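Local structure of putative phosphomannomutase (Thermus thermophilus, 1TUO) at residues A166-L170 with K171-G175; G237-T240 with P241-A245; G348-T351 with S352-L356. The protein is probably a magnesium-dependent phosphosugar mutase of the phosphohexose mutase family, though its true substrate, mannose phosphate or pentose phosphate, is not settled. All blocks are in the same frame, centred on the assembly; numbering follows the deposited sequence.

Contact 1: A166-L170 with K171-G175; sequences AHLDL and KALSG
Asp-169 meets Ala-172 where the chain turns into the short helix 170-173. Its side chain can be followed outward from the backbone. Asp-169 CB lies 3.8 Å from Ala-172 CB. The next atom is set anti to the backbone N (chi1 -170°), which swings the carboxylate over the start of the helix and brings Asp-169 CG to 3.4 Å from Ala-172 CB. At the tip, Asp-169 OD1 accepts from Ala-172 N at 2.8 Å. That N-H reaches OD1 from above the carboxylate plane, about 50° out of it. Asp-169 OD2 lies 3.9 Å from Ala-172 CB. This is an N-cap: the side chain takes up an N-H of the first turn, which has no earlier helical carbonyl to bond to. The negative charge at the N-terminal end probably also suits the helix dipole. The capping residue is itself held, since Asp-169 N donates to Glu-357 of helix 348-362. The backbone closes the turn behind it. Leu-173 N donates to Asp-169 O at 2.9 Å, and Ser-174 N donates to Leu-170 O. The leucines make an apolar cluster with one another. Leu-173 CD1 sits 4.0 Å from Leu-170 CD2, where the two side chains cross obliquely, and 4.1 Å from Leu-168 CB. Leu-202 touches Leu-170 and Leu-173, and Phe-196 of helix 192-199 touches Leu-168 and Leu-170.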
loop_
_atom_site.group_PDB
_atom_site.type_symbol
_atom_site.label_atom_id
_atom_site.label_comp_id
_atom_site.label_asym_id
_atom_site.label_seq_id
_atom_site.Cartn_x
_atom_site.Cartn_y
_atom_site.Cartn_z
ATOM N N ALA A 166 -14.570 13.366 3.542
ATOM C CA ALA A 166 -15.282 12.922 4.733
ATOM C C ALA A 166 -14.396 12.379 5.851
ATOM O O ALA A 166 -14.867 12.171 6.970
ATOM C CB ALA A 166 -16.318 11.872 4.343
ATOM N N HIS A 167 -13.118 12.150 5.561
ATOM C CA HIS A 167 -12.207 11.605 6.568
ATOM C C HIS A 167 -11.048 12.532 6.896
ATOM O O HIS A 167 -10.065 12.113 7.514
ATOM C CB HIS A 167 -11.661 10.261 6.087
ATOM C CG HIS A 167 -12.727 9.289 5.700
ATOM N ND1 HIS A 167 -13.666 8.823 6.594
ATOM C CD2 HIS A 167 -13.028 8.724 4.508
ATOM C CE1 HIS A 167 -14.500 8.013 5.970
ATOM N NE2 HIS A 167 -14.135 7.935 4.702
ATOM N N LEU A 168 -11.171 13.791 6.495
ATOM C CA LEU A 168 -10.122 14.770 6.730
ATOM C C LEU A 168 -10.645 16.032 7.404
ATOM O O LEU A 168 -11.801 16.416 7.216
ATOM C CB LEU A 168 -9.460 15.136 5.399
ATOM C CG LEU A 168 -8.648 14.016 4.743
ATOM C CD1 LEU A 168 -8.489 14.285 3.259
ATOM C CD2 LEU A 168 -7.291 13.916 5.427
ATOM N N ASP A 169 -9.793 16.663 8.205
ATOM C CA ASP A 169 -10.163 17.899 8.883
ATOM C C ASP A 169 -9.731 19.008 7.930
ATOM O O ASP A 169 -8.587 19.457 7.963
ATOM C CB ASP A 169 -9.417 18.024 10.210
ATOM C CG ASP A 169 -9.939 19.162 11.066
ATOM O OD1 ASP A 169 -10.196 20.251 10.512
ATOM O OD2 ASP A 169 -10.080 18.970 12.295
ATOM N N LEU A 170 -10.645 19.438 7.065
ATOM C CA LEU A 170 -10.323 20.466 6.090
ATOM C C LEU A 170 -9.914 21.784 6.735
ATOM O O LEU A 170 -9.031 22.477 6.232
ATOM C CB LEU A 170 -11.509 20.675 5.139
ATOM C CG LEU A 170 -11.928 19.422 4.357
ATOM C CD1 LEU A 170 -13.060 19.770 3.402
ATOM C CD2 LEU A 170 -10.739 18.863 3.581
ATOM N N LYS A 171 -10.550 22.124 7.850
ATOM C CA LYS A 171 -10.236 23.361 8.560
ATOM C C LYS A 171 -8.781 23.324 9.023
ATOM O O LYS A 171 -8.030 24.285 8.848
ATOM C CB LYS A 171 -11.171 23.517 9.761
ATOM C CG LYS A 171 -11.029 24.828 10.508
ATOM C CD LYS A 171 -12.097 24.951 11.591
ATOM C CE LYS A 171 -11.930 26.231 12.400
ATOM N NZ LYS A 171 -12.037 27.452 11.551
ATOM N N ALA A 172 -8.381 22.199 9.602
ATOM C CA ALA A 172 -7.015 22.041 10.079
ATOM C C ALA A 172 -6.041 22.044 8.903
ATOM O O ALA A 172 -4.988 22.680 8.956
ATOM C CB ALA A 172 -6.885 20.747 10.873
ATOM N N LEU A 173 -6.405 21.340 7.834
ATOM C CA LEU A 173 -5.562 21.260 6.644
ATOM C C LEU A 173 -5.212 22.618 6.046
ATOM O O LEU A 173 -4.090 22.830 5.587
ATOM C CB LEU A 173 -6.242 20.410 5.568
ATOM C CG LEU A 173 -6.033 18.899 5.628
ATOM C CD1 LEU A 173 -6.937 18.220 4.607
ATOM C CD2 LEU A 173 -4.566 18.583 5.350
ATOM N N SER A 174 -6.179 23.530 6.038
ATOM C CA SER A 174 -5.963 24.859 5.474
ATOM C C SER A 174 -4.838 25.593 6.195
ATOM O O SER A 174 -4.270 26.547 5.666
ATOM C CB SER A 174 -7.252 25.684 5.557
ATOM O OG SER A 174 -7.592 25.961 6.904
ATOM N N GLY A 175 -4.515 25.137 7.402
ATOM C CA GLY A 175 -3.462 25.768 8.176
ATOM C C GLY A 175 -2.048 25.397 7.767
ATOM O O GLY A 175 -1.094 26.038 8.212
#

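Contact 2: G237-T240 with P241-A245; sequences GPET and PPSFA
Thr-240 and Pro-241 meet at the bend of the loop that leads from helix 230-236 into strand 244-248, in the second alpha/beta/alpha domain of the family. They form the solvent side of the contact, and both are exposed. Thr-240 CB stands 3.5 Å from Pro-241 CD. That is close for two carbons, but the closeness comes largely with the peptide link between the residues. A second proline follows, and the peptide bond between Pro-241 and Pro-242 is cis. The chain therefore doubles back sharply, and Ser-243 N donates to Thr-240 O at 3.3 Å. This bond is long, and its N-H...O angle is 145°. A turn with a cis proline at its third position, closed by a bond from the fourth residue to the first, is a type VI beta turn.

The inner side touches through few atoms but is tied by polar bonds. Glu-239 curls back, its chain bent at chi2 (-56°), and Glu-239 OE1 rests 3.6 Å from CB of the buried Ser-243. Glu-239 OE1 also accepts from Thr-240 N at 3.3 Å, from above the carboxylate plane. Glu-239 OE2 is hydrogen-bonded to the hydroxyl of Tyr-181 on strand 180-183, and Ser-243 OG is hydrogen-bonded to Val-179 N. An alanine in place of Glu-239 would probably leave the Tyr-181 hydroxyl and Thr-240 N without this acceptor and open a gap beside Ser-243. The prolines thus shape the bend with little hydrogen bonding, while the carboxylate and the serine hydroxyl supply the polar ties that join the turn to strand 180-183 and to Val-179 just ahead of that strand.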
loop_
_atom_site.group_PDB
_atom_site.type_symbol
_atom_site.label_atom_id
_atom_site.label_comp_id
_atom_site.label_asym_id
_atom_site.label_seq_id
_atom_site.Cartn_x
_atom_site.Cartn_y
_atom_site.Cartn_z
ATOM N N GLY A 237 16.651 18.381 -0.446
ATOM C CA GLY A 237 17.887 18.715 0.239
ATOM C C GLY A 237 17.911 20.099 0.869
ATOM O O GLY A 237 18.073 20.215 2.085
ATOM N N PRO A 238 17.749 21.169 0.071
ATOM C CA PRO A 238 17.760 22.556 0.554
ATOM C C PRO A 238 16.430 23.090 1.088
ATOM O O PRO A 238 16.311 24.278 1.394
ATOM C CB PRO A 238 18.237 23.328 -0.668
ATOM C CG PRO A 238 17.555 22.583 -1.784
ATOM C CD PRO A 238 17.775 21.130 -1.405
ATOM N N GLU A 239 15.430 22.223 1.199
ATOM C CA GLU A 239 14.132 22.648 1.707
ATOM C C GLU A 239 14.150 22.833 3.215
ATOM O O GLU A 239 15.112 22.462 3.888
ATOM C CB GLU A 239 13.049 21.631 1.339
ATOM C CG GLU A 239 12.330 21.938 0.044
ATOM C CD GLU A 239 11.711 23.322 0.053
ATOM O OE1 GLU A 239 11.137 23.708 1.095
ATOM O OE2 GLU A 239 11.794 24.016 -0.980
ATOM N N THR A 240 13.076 23.410 3.740
ATOM C CA THR A 240 12.950 23.647 5.170
ATOM C C THR A 240 11.543 23.311 5.650
ATOM O O THR A 240 10.574 23.437 4.899
ATOM C CB THR A 240 13.245 25.117 5.520
ATOM O OG1 THR A 240 12.321 25.965 4.828
ATOM C CG2 THR A 240 14.668 25.486 5.114
ATOM N N PRO A 241 11.419 22.871 6.913
ATOM C CA PRO A 241 10.138 22.510 7.524
ATOM C C PRO A 241 9.139 23.660 7.419
ATOM O O PRO A 241 9.528 24.827 7.382
ATOM C CB PRO A 241 10.522 22.212 8.970
ATOM C CG PRO A 241 11.914 21.677 8.840
ATOM C CD PRO A 241 12.530 22.633 7.850
ATOM N N PRO A 242 7.835 23.347 7.399
ATOM C CA PRO A 242 7.266 22.000 7.471
ATOM C C PRO A 242 7.052 21.334 6.111
ATOM O O PRO A 242 6.278 20.388 5.998
ATOM C CB PRO A 242 5.954 22.237 8.195
ATOM C CG PRO A 242 5.510 23.532 7.583
ATOM C CD PRO A 242 6.781 24.365 7.572
ATOM N N SER A 243 7.724 21.831 5.082
ATOM C CA SER A 243 7.580 21.253 3.750
ATOM C C SER A 243 8.142 19.840 3.710
ATOM O O SER A 243 9.095 19.520 4.421
ATOM C CB SER A 243 8.299 22.117 2.715
ATOM O OG SER A 243 7.694 23.396 2.624
ATOM N N PHE A 244 7.542 18.992 2.881
ATOM C CA PHE A 244 8.012 17.626 2.754
ATOM C C PHE A 244 7.486 16.996 1.480
ATOM O O PHE A 244 6.631 17.556 0.794
ATOM C CB PHE A 244 7.606 16.787 3.976
ATOM C CG PHE A 244 6.126 16.553 4.109
ATOM C CD1 PHE A 244 5.562 15.334 3.731
ATOM C CD2 PHE A 244 5.298 17.529 4.652
ATOM C CE1 PHE A 244 4.199 15.091 3.896
ATOM C CE2 PHE A 244 3.935 17.298 4.818
ATOM C CZ PHE A 244 3.382 16.077 4.442
ATOM N N ALA A 245 8.014 15.828 1.155
ATOM C CA ALA A 245 7.583 15.147 -0.049
ATOM C C ALA A 245 6.949 13.810 0.259
ATOM O O ALA A 245 7.366 13.123 1.185
ATOM C CB ALA A 245 8.772 14.939 -0.979
#

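Contact 3: G348-T351 with S352-L356; sequences GILT and SLLLL
Gly-348 to Leu-356 run as regular alpha-helix, with the N-H groups of Ser-352, Leu-353, Leu-354 and Leu-355 each bonded to the carbonyl four residues back. The first of these carbonyls is gripped twice. Gly-348 O accepts Ser-352 N at 3.0 Å from above its plane, 43° out of it. Gly-348 O also accepts Ser-352 OG at 2.8 Å, almost straight in line with the C=O. With chi1 at -65°, OG sits beside its own backbone N and points back down the helix to that carbonyl. The buried hydroxyl is thereby given an acceptor within its own helix, a familiar feature of helical serines. Thr-351 OG1 is hydrogen-bonded to Asp-347 O and to the hydroxyl of Tyr-339 of strand 337-339.

The apolar chains pair one turn apart. Leu-354 CD1 leans against Leu-350 CG at 3.9 Å, and Leu-354 CG lies 4.0 Å from Leu-350 CD1. Thr-351 and Leu-355 lie side by side and point the same way, with Thr-351 CG2 4.1 Å from Leu-355 CD1. The touch between Ile-349 CG2 and Leu-353 CD1 is looser, at 4.3 Å.

Every one of the touching residues is buried, as befits a helix of the third alpha/beta/alpha domain packed between others. Helix 267-280 meets Thr-351, Leu-354 and Leu-355 through Leu-274. Ile-349 and Leu-353 face Leu-164 of helix 157-165 and Leu-193 of helix 192-199.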
loop_
_atom_site.group_PDB
_atom_site.type_symbol
_atom_site.label_atom_id
_atom_site.label_comp_id
_atom_site.label_asym_id
_atom_site.label_seq_id
_atom_site.Cartn_x
_atom_site.Cartn_y
_atom_site.Cartn_z
ATOM N N GLY A 348 -2.618 5.110 -0.347
ATOM C CA GLY A 348 -1.500 6.028 -0.250
ATOM C C GLY A 348 -1.881 7.485 -0.425
ATOM O O GLY A 348 -1.153 8.383 0.004
ATOM N N ILE A 349 -3.018 7.722 -1.068
ATOM C CA ILE A 349 -3.488 9.082 -1.283
ATOM C C ILE A 349 -4.018 9.621 0.047
ATOM O O ILE A 349 -3.663 10.729 0.469
ATOM C CB ILE A 349 -4.596 9.117 -2.352
ATOM C CG1 ILE A 349 -4.054 8.548 -3.672
ATOM C CG2 ILE A 349 -5.102 10.548 -2.537
ATOM C CD1 ILE A 349 -2.807 9.252 -4.202
ATOM N N LEU A 350 -4.848 8.838 0.723
ATOM C CA LEU A 350 -5.364 9.288 2.013
ATOM C C LEU A 350 -4.219 9.378 3.019
ATOM O O LEU A 350 -4.211 10.264 3.873
ATOM C CB LEU A 350 -6.446 8.345 2.550
ATOM C CG LEU A 350 -7.019 8.771 3.908
ATOM C CD1 LEU A 350 -7.514 10.217 3.820
ATOM C CD2 LEU A 350 -8.156 7.846 4.308
ATOM N N THR A 351 -3.245 8.473 2.921
ATOM C CA THR A 351 -2.117 8.520 3.847
ATOM C C THR A 351 -1.371 9.832 3.667
ATOM O O THR A 351 -0.986 10.478 4.645
ATOM C CB THR A 351 -1.119 7.362 3.621
ATOM O OG1 THR A 351 -1.769 6.112 3.870
ATOM C CG2 THR A 351 0.050 7.487 4.582
ATOM N N SER A 352 -1.164 10.227 2.414
ATOM C CA SER A 352 -0.466 11.471 2.132
ATOM C C SER A 352 -1.226 12.646 2.734
ATOM O O SER A 352 -0.636 13.520 3.372
ATOM C CB SER A 352 -0.329 11.674 0.623
ATOM O OG SER A 352 0.496 10.674 0.055
ATOM N N LEU A 353 -2.540 12.660 2.537
ATOM C CA LEU A 353 -3.362 13.746 3.056
ATOM C C LEU A 353 -3.412 13.783 4.582
ATOM O O LEU A 353 -3.459 14.867 5.169
ATOM C CB LEU A 353 -4.773 13.667 2.458
ATOM C CG LEU A 353 -4.782 13.940 0.948
ATOM C CD1 LEU A 353 -6.140 13.608 0.334
ATOM C CD2 LEU A 353 -4.420 15.400 0.706
ATOM N N LEU A 354 -3.393 12.621 5.235
ATOM C CA LEU A 354 -3.408 12.605 6.697
ATOM C C LEU A 354 -2.061 13.083 7.235
ATOM O O LEU A 354 -1.997 13.735 8.281
ATOM C CB LEU A 354 -3.731 11.206 7.226
ATOM C CG LEU A 354 -5.189 10.768 7.034
ATOM C CD1 LEU A 354 -5.334 9.290 7.345
ATOM C CD2 LEU A 354 -6.102 11.601 7.937
ATOM N N LEU A 355 -0.980 12.764 6.529
ATOM C CA LEU A 355 0.334 13.228 6.970
ATOM C C LEU A 355 0.311 14.751 6.912
ATOM O O LEU A 355 0.749 15.428 7.837
ATOM C CB LEU A 355 1.440 12.687 6.059
ATOM C CG LEU A 355 1.750 11.209 6.301
ATOM C CD1 LEU A 355 2.622 10.651 5.190
ATOM C CD2 LEU A 355 2.436 11.065 7.661
ATOM N N LEU A 356 -0.222 15.276 5.814
ATOM C CA LEU A 356 -0.336 16.714 5.622
ATOM C C LEU A 356 -1.198 17.315 6.738
ATOM O O LEU A 356 -0.860 18.363 7.306
ATOM C CB LEU A 356 -0.954 16.996 4.247
ATOM C CG LEU A 356 -1.053 18.449 3.779
ATOM C CD1 LEU A 356 0.332 19.069 3.685
ATOM C CD2 LEU A 356 -1.744 18.481 2.418
#

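In the fold
From the N terminus, contact 1 comes first and links helix 157-165 to the short helix 170-173. Contact 2 follows and closes the loop between helix 230-236 and strand 244-248. Contact 3 comes last, as the first turns of helix 348-362. The three are in series; none nests or crosses. Contacts 1 and 2 belong to the second alpha/beta/alpha domain and do not touch, their centres about 21 Å apart. Contact 3, from the third, meets both. Leu-168 CD2 packs on Leu-354 CD2 at 3.6 Å, and Phe-244 CZ lies 3.9 Å from Leu-356 N. Helix 348-362 thus packs against both pieces of the second domain.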